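Local structure of triphenylmethane reductase (Citrobacter sp., 2JL1) at residues Gly14-His19 / Leu180-Val185; Leu70-Gly75 / Lys100-Thr105; Asn132-Phe137 / Gly190-Thr195. The protein binds NADP in a Rossmann-type domain and reduces triphenylmethane dyes, probably by hydride transfer from the nicotinamide. One frame throughout, in Å; residues are numbered along the deposited sequence.

Contact 1: residues Gly14-His19 / Leu180-Val185; sequences GLVIQH and LAAATV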
loop_
_atom_site.group_PDB
_atom_site.type_symbol
_atom_site.label_atom_id
_atom_site.label_comp_id
_atom_site.label_asym_id
_atom_site.label_seq_id
_atom_site.Cartn_x
_atom_site.Cartn_y
_atom_site.Cartn_z
ATOM N N GLY A 14 12.381 -22.671 -0.052
ATOM C CA GLY A 14 13.217 -23.871 -0.240
ATOM C C GLY A 14 12.936 -24.509 -1.588
ATOM O O GLY A 14 13.852 -24.937 -2.276
ATOM N N LEU A 15 11.666 -24.539 -1.987
ATOM C CA LEU A 15 11.297 -25.075 -3.308
ATOM C C LEU A 15 11.764 -24.175 -4.467
ATOM O O LEU A 15 12.117 -24.676 -5.534
ATOM C CB LEU A 15 9.790 -25.351 -3.399
ATOM C CG LEU A 15 9.161 -26.501 -2.607
ATOM C CD1 LEU A 15 7.614 -26.341 -2.561
ATOM C CD2 LEU A 15 9.546 -27.856 -3.191
ATOM N N VAL A 16 11.768 -22.860 -4.267
ATOM C CA VAL A 16 12.268 -21.924 -5.287
ATOM C C VAL A 16 13.767 -22.194 -5.514
ATOM O O VAL A 16 14.217 -22.299 -6.650
ATOM C CB VAL A 16 12.027 -20.417 -4.915
ATOM C CG1 VAL A 16 12.874 -19.481 -5.798
ATOM C CG2 VAL A 16 10.564 -20.037 -5.102
ATOM N N ILE A 17 14.512 -22.313 -4.422
ATOM C CA ILE A 17 15.936 -22.632 -4.488
ATOM C C ILE A 17 16.193 -23.979 -5.167
ATOM O O ILE A 17 17.093 -24.089 -6.007
ATOM C CB ILE A 17 16.587 -22.479 -3.104
ATOM C CG1 ILE A 17 16.630 -20.977 -2.779
ATOM C CG2 ILE A 17 17.999 -23.157 -3.048
ATOM C CD1 ILE A 17 17.108 -20.619 -1.422
ATOM N N GLN A 18 15.381 -24.989 -4.842
ATOM C CA GLN A 18 15.537 -26.297 -5.486
ATOM C C GLN A 18 15.270 -26.251 -6.985
ATOM O O GLN A 18 15.982 -26.893 -7.766
ATOM C CB GLN A 18 14.716 -27.372 -4.763
ATOM C CG GLN A 18 15.301 -27.702 -3.377
ATOM C CD GLN A 18 16.814 -28.029 -3.408
ATOM O OE1 GLN A 18 17.257 -28.873 -4.188
ATOM N NE2 GLN A 18 17.601 -27.361 -2.550
ATOM N N HIS A 19 14.272 -25.459 -7.396
ATOM C CA HIS A 19 14.038 -25.201 -8.821
ATOM C C HIS A 19 15.120 -24.336 -9.493
ATOM O O HIS A 19 15.492 -24.597 -10.641
ATOM C CB HIS A 19 12.650 -24.585 -9.029
ATOM C CG HIS A 19 11.530 -25.556 -8.813
ATOM N ND1 HIS A 19 11.252 -26.579 -9.696
ATOM C CD2 HIS A 19 10.628 -25.669 -7.809
ATOM C CE1 HIS A 19 10.228 -27.281 -9.245
ATOM N NE2 HIS A 19 9.825 -26.742 -8.107
ATOM N N LEU A 180 8.104 -23.064 -8.968
ATOM C CA LEU A 180 8.579 -23.251 -10.339
ATOM C C LEU A 180 8.355 -21.988 -11.163
ATOM O O LEU A 180 9.240 -21.558 -11.903
ATOM C CB LEU A 180 7.905 -24.480 -10.990
ATOM C CG LEU A 180 8.172 -24.727 -12.469
ATOM C CD1 LEU A 180 9.706 -24.768 -12.781
ATOM C CD2 LEU A 180 7.501 -26.020 -12.933
ATOM N N ALA A 181 7.181 -21.382 -11.008
ATOM C CA ALA A 181 6.856 -20.114 -11.678
ATOM C C ALA A 181 7.776 -18.976 -11.265
ATOM O O ALA A 181 8.218 -18.190 -12.114
ATOM C CB ALA A 181 5.391 -19.736 -11.389
ATOM N N ALA A 182 8.040 -18.863 -9.966
ATOM C CA ALA A 182 8.977 -17.873 -9.471
ATOM C C ALA A 182 10.391 -18.095 -10.071
ATOM O O ALA A 182 11.026 -17.146 -10.579
ATOM C CB ALA A 182 8.995 -17.907 -7.953
ATOM N N ALA A 183 10.860 -19.346 -10.041
ATOM C CA ALA A 183 12.165 -19.713 -10.611
ATOM C C ALA A 183 12.247 -19.466 -12.121
ATOM O O ALA A 183 13.276 -18.971 -12.632
ATOM C CB ALA A 183 12.528 -21.168 -10.263
ATOM N N THR A 184 11.176 -19.781 -12.842
ATOM C CA THR A 184 11.126 -19.531 -14.296
ATOM C C THR A 184 11.266 -18.030 -14.595
ATOM O O THR A 184 12.091 -17.617 -15.394
ATOM C CB THR A 184 9.802 -20.075 -14.870
ATOM O OG1 THR A 184 9.756 -21.484 -14.636
ATOM C CG2 THR A 184 9.666 -19.806 -16.360
ATOM N N VAL A 185 10.457 -17.230 -13.908
ATOM C CA VAL A 185 10.459 -15.789 -14.026
ATOM C C VAL A 185 11.833 -15.154 -13.739
ATOM O O VAL A 185 12.274 -14.266 -14.481
ATOM C CB VAL A 185 9.338 -15.200 -13.123
ATOM C CG1 VAL A 185 9.559 -13.739 -12.826
ATOM C CG2 VAL A 185 7.964 -15.418 -13.782
#

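Contact 2: residues Leu70-Gly75 / Lys100-Thr105; sequences LLFISG and KHIAYT. With NAP (NADP nicotinamide-adenine-dinucleotide phosphate), chain B.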
loop_
_atom_site.group_PDB
_atom_site.type_symbol
_atom_site.label_atom_id
_atom_site.label_comp_id
_atom_site.label_asym_id
_atom_site.label_seq_id
_atom_site.Cartn_x
_atom_site.Cartn_y
_atom_site.Cartn_z
ATOM N N LEU A 70 16.034 -9.836 -6.884
ATOM C CA LEU A 70 15.546 -10.217 -5.550
ATOM C C LEU A 70 14.170 -10.849 -5.617
ATOM O O LEU A 70 13.230 -10.247 -6.154
ATOM C CB LEU A 70 15.497 -8.999 -4.606
ATOM C CG LEU A 70 14.936 -9.256 -3.194
ATOM C CD1 LEU A 70 15.831 -10.200 -2.384
ATOM C CD2 LEU A 70 14.639 -7.961 -2.424
ATOM N N LEU A 71 14.040 -12.061 -5.075
ATOM C CA LEU A 71 12.692 -12.621 -4.863
ATOM C C LEU A 71 12.308 -12.362 -3.409
ATOM O O LEU A 71 12.850 -12.976 -2.482
ATOM C CB LEU A 71 12.603 -14.100 -5.230
ATOM C CG LEU A 71 11.206 -14.716 -4.954
ATOM C CD1 LEU A 71 10.110 -14.103 -5.876
ATOM C CD2 LEU A 71 11.229 -16.219 -5.074
ATOM N N PHE A 72 11.374 -11.428 -3.238
ATOM C CA PHE A 72 10.876 -11.009 -1.956
ATOM C C PHE A 72 9.657 -11.918 -1.692
ATOM O O PHE A 72 8.617 -11.764 -2.316
ATOM C CB PHE A 72 10.507 -9.523 -2.073
ATOM C CG PHE A 72 9.782 -8.946 -0.878
ATOM C CD1 PHE A 72 9.643 -9.673 0.308
ATOM C CD2 PHE A 72 9.254 -7.661 -0.944
ATOM C CE1 PHE A 72 8.954 -9.144 1.401
ATOM C CE2 PHE A 72 8.588 -7.117 0.159
ATOM C CZ PHE A 72 8.428 -7.892 1.327
ATOM N N ILE A 73 9.821 -12.911 -0.820
ATOM C CA ILE A 73 8.715 -13.796 -0.449
ATOM C C ILE A 73 8.085 -13.177 0.781
ATOM O O ILE A 73 8.795 -12.836 1.716
ATOM C CB ILE A 73 9.203 -15.248 -0.175
ATOM C CG1 ILE A 73 9.744 -15.885 -1.473
ATOM C CG2 ILE A 73 8.080 -16.094 0.526
ATOM C CD1 ILE A 73 10.266 -17.313 -1.299
ATOM N N SER A 74 6.751 -13.032 0.794
ATOM C CA SER A 74 6.077 -12.317 1.876
ATOM C C SER A 74 6.290 -12.988 3.232
ATOM O O SER A 74 6.510 -14.191 3.301
ATOM C CB SER A 74 4.570 -12.140 1.582
ATOM O OG SER A 74 3.972 -13.363 1.158
ATOM N N GLY A 75 6.234 -12.206 4.308
ATOM C CA GLY A 75 6.410 -12.765 5.645
ATOM C C GLY A 75 5.208 -13.582 6.103
ATOM O O GLY A 75 4.156 -13.513 5.481
ATOM N N LYS A 100 18.419 -4.472 -8.828
ATOM C CA LYS A 100 18.059 -4.174 -10.210
ATOM C C LYS A 100 16.694 -4.727 -10.656
ATOM O O LYS A 100 16.083 -4.189 -11.581
ATOM C CB LYS A 100 19.162 -4.671 -11.154
ATOM C CG LYS A 100 20.511 -3.955 -10.972
ATOM C CD LYS A 100 20.448 -2.498 -11.437
ATOM C CE LYS A 100 21.777 -1.783 -11.242
ATOM N NZ LYS A 100 22.103 -1.512 -9.799
ATOM N N HIS A 101 16.222 -5.793 -10.010
ATOM C CA HIS A 101 14.919 -6.403 -10.341
ATOM C C HIS A 101 14.297 -6.963 -9.073
ATOM O O HIS A 101 14.965 -7.665 -8.333
ATOM C CB HIS A 101 15.057 -7.545 -11.382
ATOM C CG HIS A 101 15.893 -7.181 -12.573
ATOM N ND1 HIS A 101 15.361 -6.622 -13.715
ATOM C CD2 HIS A 101 17.228 -7.280 -12.788
ATOM C CE1 HIS A 101 16.332 -6.393 -14.583
ATOM N NE2 HIS A 101 17.475 -6.780 -14.044
ATOM N N ILE A 102 13.027 -6.659 -8.825
ATOM C CA ILE A 102 12.355 -7.241 -7.678
ATOM C C ILE A 102 11.098 -8.041 -8.078
ATOM O O ILE A 102 10.200 -7.508 -8.729
ATOM C CB ILE A 102 12.032 -6.165 -6.616
ATOM C CG1 ILE A 102 11.397 -6.784 -5.376
ATOM C CG2 ILE A 102 11.120 -5.081 -7.187
ATOM C CD1 ILE A 102 11.808 -6.062 -4.092
ATOM N N ALA A 103 11.049 -9.313 -7.678
ATOM C CA ALA A 103 9.824 -10.133 -7.769
ATOM C C ALA A 103 9.239 -10.271 -6.369
ATOM O O ALA A 103 9.994 -10.512 -5.421
ATOM C CB ALA A 103 10.127 -11.524 -8.335
ATOM N N TYR A 104 7.911 -10.172 -6.258
ATOM C CA TYR A 104 7.213 -10.212 -4.982
ATOM C C TYR A 104 6.037 -11.225 -5.027
ATOM O O TYR A 104 5.217 -11.193 -5.945
ATOM C CB TYR A 104 6.701 -8.806 -4.601
ATOM C CG TYR A 104 5.807 -8.827 -3.366
ATOM C CD1 TYR A 104 6.313 -9.216 -2.114
ATOM C CD2 TYR A 104 4.454 -8.534 -3.465
ATOM C CE1 TYR A 104 5.492 -9.278 -0.987
ATOM C CE2 TYR A 104 3.616 -8.597 -2.336
ATOM C CZ TYR A 104 4.144 -8.975 -1.120
ATOM O OH TYR A 104 3.326 -9.048 -0.034
ATOM N N THR A 105 5.976 -12.121 -4.041
ATOM C CA THR A 105 4.892 -13.093 -3.926
ATOM C C THR A 105 3.681 -12.436 -3.266
ATOM O O THR A 105 3.596 -12.339 -2.015
ATOM C CB THR A 105 5.300 -14.343 -3.096
ATOM O OG1 THR A 105 5.696 -13.936 -1.791
ATOM C CG2 THR A 105 6.450 -15.098 -3.787
HETATM P PA NAP B . 6.607 -20.611 5.614
HETATM O O1A NAP B . 5.816 -20.452 6.866
HETATM O O2A NAP B . 7.117 -21.975 5.361
HETATM O O5B NAP B . 7.820 -19.578 5.559
HETATM C C5B NAP B . 7.753 -18.249 6.027
HETATM C C4B NAP B . 9.184 -17.740 5.926
HETATM O O4B NAP B . 9.277 -16.395 6.377
HETATM C C3B NAP B . 10.076 -18.601 6.820
HETATM O O3B NAP B . 11.237 -18.961 6.117
HETATM C C2B NAP B . 10.449 -17.683 7.950
HETATM O O2B NAP B . 11.763 -17.902 8.355
HETATM C C1B NAP B . 10.366 -16.329 7.276
HETATM N N9A NAP B . 10.262 -15.276 8.294
HETATM C C8A NAP B . 9.371 -15.180 9.328
HETATM N N7A NAP B . 9.654 -14.049 10.016
HETATM C C5A NAP B . 10.724 -13.447 9.445
HETATM C C6A NAP B . 11.429 -12.282 9.748
HETATM N N6A NAP B . 11.086 -11.522 10.784
HETATM N N1A NAP B . 12.495 -11.923 8.956
HETATM C C2A NAP B . 12.869 -12.709 7.888
HETATM N N3A NAP B . 12.168 -13.854 7.586
HETATM C C4A NAP B . 11.115 -14.215 8.362
HETATM O O3 NAP B . 5.649 -20.134 4.391
HETATM P PN NAP B . 5.464 -20.736 2.909
HETATM O O1N NAP B . 6.815 -20.907 2.348
HETATM O O2N NAP B . 4.534 -21.897 2.971
HETATM O O5D NAP B . 4.772 -19.472 2.120
HETATM C C5D NAP B . 5.518 -18.285 1.889
HETATM C C4D NAP B . 4.745 -16.991 2.168
HETATM O O4D NAP B . 3.521 -17.014 1.454
HETATM C C3D NAP B . 4.367 -16.828 3.642
HETATM O O3D NAP B . 5.298 -16.106 4.409
HETATM C C2D NAP B . 3.020 -16.131 3.613
HETATM O O2D NAP B . 3.096 -14.720 3.625
HETATM C C1D NAP B . 2.460 -16.535 2.266
HETATM N N1N NAP B . 1.403 -17.535 2.491
HETATM C C2N NAP B . 0.603 -17.832 1.434
HETATM C C3N NAP B . -0.427 -18.715 1.582
HETATM C C7N NAP B . -1.309 -19.027 0.450
HETATM O O7N NAP B . -2.271 -20.057 0.664
HETATM N N7N NAP B . -1.168 -18.298 -0.663
HETATM C C4N NAP B . -0.600 -19.398 2.804
HETATM C C5N NAP B . 0.274 -19.160 3.836
HETATM C C6N NAP B . 1.254 -18.172 3.688
HETATM P P2B NAP B . 12.124 -18.870 9.596
HETATM O O1X NAP B . 12.496 -20.222 9.017
HETATM O O2X NAP B . 10.958 -19.040 10.555
HETATM O O3X NAP B . 13.298 -18.208 10.288
HETATM O O HOH W 1 2.111 -14.655 -0.937
#

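Contact 3: residues Asn132-Phe137 / Gly190-Thr195; sequences NIPYTF and GHENKT. With GOL (glycerol), chain E.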
loop_
_atom_site.group_PDB
_atom_site.type_symbol
_atom_site.label_atom_id
_atom_site.label_comp_id
_atom_site.label_asym_id
_atom_site.label_seq_id
_atom_site.Cartn_x
_atom_site.Cartn_y
_atom_site.Cartn_z
ATOM N N ASN A 132 10.707 2.494 -8.263
ATOM C CA ASN A 132 11.130 2.503 -9.676
ATOM C C ASN A 132 12.012 1.307 -10.087
ATOM O O ASN A 132 12.564 1.295 -11.193
ATOM C CB ASN A 132 11.842 3.826 -10.022
ATOM C CG ASN A 132 10.940 5.037 -9.832
ATOM O OD1 ASN A 132 9.742 4.980 -10.135
ATOM N ND2 ASN A 132 11.505 6.138 -9.318
ATOM N N ILE A 133 12.168 0.314 -9.206
ATOM C CA ILE A 133 12.831 -0.932 -9.600
ATOM C C ILE A 133 11.876 -1.741 -10.487
ATOM O O ILE A 133 10.703 -1.927 -10.129
ATOM C CB ILE A 133 13.274 -1.799 -8.381
ATOM C CG1 ILE A 133 14.147 -1.010 -7.394
ATOM C CG2 ILE A 133 14.009 -3.069 -8.844
ATOM C CD1 ILE A 133 14.424 -1.797 -6.046
ATOM N N PRO A 134 12.365 -2.219 -11.654
ATOM C CA PRO A 134 11.599 -3.153 -12.496
ATOM C C PRO A 134 11.078 -4.304 -11.647
ATOM O O PRO A 134 11.872 -4.952 -10.959
ATOM C CB PRO A 134 12.658 -3.684 -13.468
ATOM C CG PRO A 134 13.683 -2.588 -13.548
ATOM C CD PRO A 134 13.691 -1.908 -12.224
ATOM N N TYR A 135 9.767 -4.550 -11.693
ATOM C CA TYR A 135 9.112 -5.500 -10.766
ATOM C C TYR A 135 8.444 -6.633 -11.523
ATOM O O TYR A 135 8.147 -6.523 -12.722
ATOM C CB TYR A 135 8.047 -4.797 -9.890
ATOM C CG TYR A 135 6.879 -4.270 -10.713
ATOM C CD1 TYR A 135 5.793 -5.098 -11.039
ATOM C CD2 TYR A 135 6.889 -2.962 -11.211
ATOM C CE1 TYR A 135 4.733 -4.627 -11.817
ATOM C CE2 TYR A 135 5.832 -2.477 -11.988
ATOM C CZ TYR A 135 4.776 -3.314 -12.297
ATOM O OH TYR A 135 3.753 -2.846 -13.074
ATOM N N THR A 136 8.204 -7.728 -10.812
ATOM C CA THR A 136 7.273 -8.752 -11.254
ATOM C C THR A 136 6.424 -9.116 -10.047
ATOM O O THR A 136 6.949 -9.542 -9.027
ATOM C CB THR A 136 7.951 -10.041 -11.748
ATOM O OG1 THR A 136 8.913 -9.739 -12.781
ATOM C CG2 THR A 136 6.881 -10.986 -12.332
ATOM N N PHE A 137 5.116 -8.960 -10.175
ATOM C CA PHE A 137 4.221 -9.319 -9.087
ATOM C C PHE A 137 3.674 -10.707 -9.393
ATOM O O PHE A 137 2.931 -10.917 -10.358
ATOM C CB PHE A 137 3.119 -8.269 -8.928
ATOM C CG PHE A 137 3.632 -6.923 -8.507
ATOM C CD1 PHE A 137 2.986 -5.761 -8.918
ATOM C CD2 PHE A 137 4.769 -6.809 -7.710
ATOM C CE1 PHE A 137 3.436 -4.512 -8.510
ATOM C CE2 PHE A 137 5.244 -5.539 -7.336
ATOM C CZ PHE A 137 4.570 -4.402 -7.745
ATOM N N GLY A 190 11.789 -10.794 -20.154
ATOM C CA GLY A 190 10.422 -10.510 -20.560
ATOM C C GLY A 190 9.385 -10.249 -19.483
ATOM O O GLY A 190 8.262 -9.897 -19.809
ATOM N N HIS A 191 9.752 -10.398 -18.213
ATOM C CA HIS A 191 8.778 -10.317 -17.109
ATOM C C HIS A 191 8.858 -9.010 -16.308
ATOM O O HIS A 191 8.250 -8.878 -15.240
ATOM C CB HIS A 191 8.929 -11.534 -16.186
ATOM C CG HIS A 191 8.869 -12.838 -16.910
ATOM N ND1 HIS A 191 7.755 -13.244 -17.614
ATOM C CD2 HIS A 191 9.785 -13.825 -17.055
ATOM C CE1 HIS A 191 7.988 -14.425 -18.159
ATOM N NE2 HIS A 191 9.203 -14.805 -17.823
ATOM N N GLU A 192 9.606 -8.045 -16.840
ATOM C CA GLU A 192 9.761 -6.769 -16.183
ATOM C C GLU A 192 8.470 -5.956 -16.226
ATOM O O GLU A 192 7.783 -5.872 -17.259
ATOM C CB GLU A 192 10.939 -5.996 -16.757
ATOM C CG GLU A 192 12.257 -6.475 -16.173
ATOM C CD GLU A 192 13.441 -6.181 -17.064
ATOM O OE1 GLU A 192 13.887 -7.123 -17.769
ATOM O OE2 GLU A 192 13.925 -5.015 -17.063
ATOM N N ASN A 193 8.132 -5.390 -15.078
ATOM C CA ASN A 193 6.936 -4.562 -14.950
ATOM C C ASN A 193 5.637 -5.291 -15.317
ATOM O O ASN A 193 4.763 -4.742 -15.990
ATOM C CB ASN A 193 7.120 -3.266 -15.744
ATOM C CG ASN A 193 8.348 -2.496 -15.306
ATOM O OD1 ASN A 193 9.065 -1.920 -16.138
ATOM N ND2 ASN A 193 8.595 -2.461 -14.001
ATOM N N LYS A 194 5.517 -6.531 -14.855
ATOM C CA LYS A 194 4.333 -7.367 -15.148
ATOM C C LYS A 194 3.718 -7.898 -13.875
ATOM O O LYS A 194 4.425 -8.110 -12.889
ATOM C CB LYS A 194 4.736 -8.573 -16.008
ATOM C CG LYS A 194 5.399 -8.224 -17.310
ATOM C CD LYS A 194 4.410 -8.087 -18.419
ATOM C CE LYS A 194 5.095 -7.600 -19.677
ATOM N NZ LYS A 194 5.755 -8.725 -20.411
ATOM N N THR A 195 2.399 -8.097 -13.907
ATOM C CA THR A 195 1.655 -8.734 -12.830
ATOM C C THR A 195 1.100 -10.032 -13.413
ATOM O O THR A 195 0.551 -10.033 -14.523
ATOM C CB THR A 195 0.511 -7.806 -12.268
ATOM O OG1 THR A 195 1.079 -6.588 -11.754
ATOM C CG2 THR A 195 -0.270 -8.477 -11.145
HETATM C C1 GOL E . 12.856 -9.952 -15.679
HETATM O O1 GOL E . 12.340 -10.982 -16.517
HETATM C C2 GOL E . 13.213 -10.415 -14.257
HETATM O O2 GOL E . 13.530 -11.797 -14.222
HETATM C C3 GOL E . 12.150 -10.068 -13.199
HETATM O O3 GOL E . 12.004 -8.669 -12.939
HETATM O O HOH W 2 1.784 -4.598 -13.610
#

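Contact 1: residues Gly14-His19 / Leu180-Val185
His19 meets Leu180, and Val16 meets Ala182, where two helices of the NADP-binding Rossmann fold cross: helix 11-20, which follows the first strand of the parallel sheet, and helix 175-186. The axes of the two segments approach to 8.4 Å at a crossing angle of -48°. So close an approach suits the small residues on the second helix, since Ala182 and Ala183 leave room for the first to settle against them.

The tight side is made of small aliphatic groups, the methyls of Val16, Ala182 and Ala183 and the CB of His19. Val16 has CG1 anti to its backbone N (chi1 165°), which leaves CG2 beside that N and 3.9 Å from Ala182 CB. Ala183 CB sits 3.6 Å from His19 CB and also lies near the carbonyl oxygen of Val16, so that one methyl fills the step between successive turns of the first helix. Beyond Ala182 comes Leu138 of strand 135-140, and the apolar character of this side continues into the sheet.

Toward the partly exposed side the packing is made by larger, more mixed side chains. Those of His19 and Leu180 cross at about a right angle, and the imidazole, a flat group, can lay one face on an aliphatic neighbour at this margin. Leu180 also touches Ile271 of helix 266-271. The backbone oxygen of Leu180 is gripped twice, by Thr184 N and Thr184 OG1. Over the imidazole the contact is a CH-pi interaction, with Leu180 CB 4.0 Å from the His19 ring centroid and only 9° off its normal.

Contact 2: residues Leu70-Gly75 / Lys100-Thr105
Phe72 and Tyr104 lie side by side across two parallel strands, an edge-to-face pair in which the edge of Tyr104 meets the face of Phe72, centroids 4.8 Å apart and planes at 53°. Tyr104 CD1 reaches Phe72 CD2 at 3.5 Å, off the ring centre. On the same face Leu70 CD2 packs on Ile102 CD1; on the other, Leu71 CD1 touches Ala103 CB, a methyl small enough to fit between Leu71 and Leu138 of strand 135-140.

The backbone ladder sets this register: Leu70 N to His101 O, Ala103 N to Leu70 O, Phe72 N to Ala103 O and Thr105 N to Phe72 O. Past Phe72, Thr105 contributes its side chain: OG1, held between backbone N and carbonyl carbon (chi1 59°), accepts from Ser74 N at 2.9 Å. This bond probably helps place the loop whose carbonyls receive the NADP ribose, Ser74 O accepting from O3D and Gly75 O from O2D, the latter so short that its exact length is doubtful.

Farther out, Tyr104 OH is hydrogen-bonded to His121 of helix 117-130, while His87 of helix 80-96 meets Phe72 edge-to-face and bonds to Gly75 N. The two strands thus close the beta-alpha-beta unit of strand 69-72, helix 80-96 and strand 101-107, with strands 3-5 and 135-140 flanking it in the sheet.

Contact 3: residues Asn132-Phe137 / Gly190-Thr195
Phe137 and Thr195, Thr136 and Lys194 are paired as parallel neighbours where strand 194-198 joins the outer side of the Rossmann sheet next to strand 135-140. Among backbone bonds, Phe137 N to Lys194 O is the sound one, 2.9 Å long and nearly straight at 165°. At the entry to the strand, Tyr135 O receives two weak bonds, from Asn193 N and Lys194 N, because the type II turn from His191 to Lys194 brings both amides toward it. Asn193 suits this turn: its positive phi is one that asparagine tolerates better than most residues.

Side-chain hydrogen bonds tie down the turn itself. Thr136 OG1, anti to the carbonyl carbon (chi1 -54°), donates to His191 O at 2.7 Å, from above the carbonyl plane. Lys194 NZ bonds to Gly190 O at 2.8 Å, closing the segment on itself. The imidazole of His191 is held from outside the contact by Glu188 and Tyr196, one at each nitrogen. A water links Thr195 OG1 to Tyr135 OH.

Nonpolar and ring contacts fill the remainder. Asn193 CA stands 3.7 Å from the centroid of the Tyr135 ring, 13° off its normal, in a CH-pi contact, and Pro134 CB packs on Glu192 CG at 3.9 Å. Thr195 OG1 lies at the edge of the Phe137 ring.

The chemistry is therefore mixed: a threonine hydroxyl satisfies a turn carbonyl on the buried side, while charged Glu192 and Lys194 face solvent, as befits the border of a sheet whose outermost strand in this chain is 194-198.

The three contacts belong to one Rossmann domain. Contacts 2 and 3, with centres about 10 Å apart, share the sheet: Ile102 N probably bonds to Pro134 O and Ile102 O to Thr136 N, so strand 101-107 passes the ladder on to strand 135-140. Contact 1 packs against that sheet, Val16 CG1 reaching Leu71 CD2 at 3.7 Å and Val185 CG1 reaching Thr136 CG2 at 3.9 Å. Contact 2 alone holds the cofactor directly, through Ser74 and Gly75. In contact 1, the side chain of Val16 is about 8 Å from the NADP and near Leu12, which binds it; in contact 3, the side chain of Phe137 remains about 14 Å from the cofactor.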